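Local coordinates for Tll1590 protein (PDB 6LDQ) that belongs to the sucrose-phosphate synthase family of glycosyltransferases and carries a glycosyl transferase 4-like domain of the GT-B class, at residues 10-14 / 115-119. Numbering follows the deposited sequence.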
loop_
_atom_site.group_PDB
_atom_site.type_symbol
_atom_site.label_atom_id
_atom_site.label_comp_id
_atom_site.label_asym_id
_atom_site.label_seq_id
_atom_site.Cartn_x
_atom_site.Cartn_y
_atom_site.Cartn_z
ATOM N N LEU A 10 0.773 3.737 -4.328
ATOM C CA LEU A 10 1.230 2.649 -3.474
ATOM C C LEU A 10 1.851 3.284 -2.235
ATOM O O LEU A 10 2.531 4.314 -2.326
ATOM C CB LEU A 10 2.248 1.750 -4.189
ATOM C CG LEU A 10 1.774 0.641 -5.154
ATOM C CD1 LEU A 10 0.708 1.086 -6.128
ATOM C CD2 LEU A 10 2.962 0.013 -5.882
ATOM N N ILE A 11 1.588 2.699 -1.075
ATOM C CA ILE A 11 2.086 3.253 0.178
ATOM C C ILE A 11 2.843 2.171 0.931
ATOM O O ILE A 11 2.304 1.084 1.162
ATOM C CB ILE A 11 0.950 3.804 1.057
ATOM C CG1 ILE A 11 0.321 5.028 0.407
ATOM C CG2 ILE A 11 1.485 4.189 2.435
ATOM C CD1 ILE A 11 -0.973 5.419 1.048
ATOM N N SER A 12 4.092 2.483 1.313
ATOM C CA SER A 12 4.980 1.668 2.128
ATOM C C SER A 12 5.703 2.624 3.088
ATOM O O SER A 12 6.848 3.023 2.861
ATOM C CB SER A 12 5.966 0.880 1.276
ATOM O OG SER A 12 6.772 0.038 2.075
ATOM N N VAL A 13 5.018 2.981 4.180
ATOM C CA VAL A 13 5.601 3.823 5.230
ATOM C C VAL A 13 7.052 3.437 5.467
ATOM O O VAL A 13 7.959 4.271 5.346
ATOM C CB VAL A 13 4.804 3.723 6.536
ATOM C CG1 VAL A 13 5.396 4.693 7.588
ATOM C CG2 VAL A 13 3.321 3.984 6.296
ATOM N N HIS A 14 7.287 2.167 5.787
ATOM C CA HIS A 14 8.651 1.649 5.845
ATOM C C HIS A 14 9.103 1.166 4.464
ATOM O O HIS A 14 9.934 1.796 3.809
ATOM C CB HIS A 14 8.758 0.508 6.868
ATOM C CG HIS A 14 10.167 0.152 7.224
ATOM N ND1 HIS A 14 11.006 -0.521 6.359
ATOM C CD2 HIS A 14 10.889 0.381 8.346
ATOM C CE1 HIS A 14 12.181 -0.694 6.936
ATOM N NE2 HIS A 14 12.136 -0.158 8.143
ATOM N N LEU A 115 1.174 -1.487 8.881
ATOM C CA LEU A 115 1.387 -0.088 9.271
ATOM C C LEU A 115 0.880 0.874 8.194
ATOM O O LEU A 115 0.137 1.816 8.478
ATOM C CB LEU A 115 2.880 0.163 9.539
ATOM C CG LEU A 115 3.513 -0.464 10.791
ATOM C CD1 LEU A 115 5.011 -0.547 10.624
ATOM C CD2 LEU A 115 3.161 0.348 12.038
ATOM N N SER A 116 1.302 0.668 6.958
ATOM C CA SER A 116 0.712 1.425 5.854
ATOM C C SER A 116 -0.795 1.192 5.780
ATOM O O SER A 116 -1.548 2.093 5.398
ATOM C CB SER A 116 1.379 1.023 4.547
ATOM O OG SER A 116 2.795 1.041 4.674
ATOM N N GLY A 117 -1.261 0.007 6.194
ATOM C CA GLY A 117 -2.682 -0.287 6.122
ATOM C C GLY A 117 -3.529 0.541 7.056
ATOM O O GLY A 117 -4.662 0.896 6.725
ATOM N N TRP A 118 -3.014 0.815 8.262
ATOM C CA TRP A 118 -3.618 1.824 9.124
ATOM C C TRP A 118 -3.823 3.136 8.362
ATOM O O TRP A 118 -4.886 3.767 8.433
ATOM C CB TRP A 118 -2.713 2.040 10.340
ATOM C CG TRP A 118 -3.387 2.771 11.448
ATOM C CD1 TRP A 118 -4.154 2.228 12.447
ATOM C CD2 TRP A 118 -3.386 4.180 11.658
ATOM N NE1 TRP A 118 -4.614 3.229 13.274
ATOM C CE2 TRP A 118 -4.163 4.434 12.804
ATOM C CE3 TRP A 118 -2.812 5.259 10.974
ATOM C CZ2 TRP A 118 -4.368 5.726 13.302
ATOM C CZ3 TRP A 118 -3.011 6.549 11.472
ATOM C CH2 TRP A 118 -3.777 6.767 12.634
ATOM N N VAL A 119 -2.806 3.559 7.630
ATOM C CA VAL A 119 -2.950 4.771 6.821
ATOM C C VAL A 119 -4.091 4.583 5.823
ATOM O O VAL A 119 -4.979 5.436 5.696
ATOM C CB VAL A 119 -1.617 5.113 6.130
ATOM C CG1 VAL A 119 -1.797 6.231 5.092
ATOM C CG2 VAL A 119 -0.547 5.495 7.163
#
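S116 of helix 113-126 packs against I11 and V13, its hydroxyl turned to V13 and its CB resting against I11. The backbone N of V13 donates a hydrogen bond to S116 OG at 3.0 Å, and the N-H points somewhat off the oxygen, with an angle of 147°. S116 OG also bonds to N112 O, at the end of the preceding strand, so this buried hydroxyl bridges the V13 backbone and the end of strand 108-112. V13 lays one branch beside the same oxygen: CG2, turned anti to its own carbonyl carbon while CG1 lies anti to N (chi1 -176°), comes 3.4 Å from S116 OG and 3.7 Å from S116 CA. On the strand side, I11 CG2 packs against S116 CB at 3.8 Å. V119, one helical turn on, receives both apolar residues, I11 CD1 against its CG1 and V13 CG2 against its CG2, each at 4.2 Å. Strand 8-11 is paired in parallel with 47-52 and 108-112 in the Rossmann-like sheet of a GT-B domain; helix 113-126 packs over its C-terminal end, while helix 90-104 touches I11 through F93 and F97, and V119 through V94.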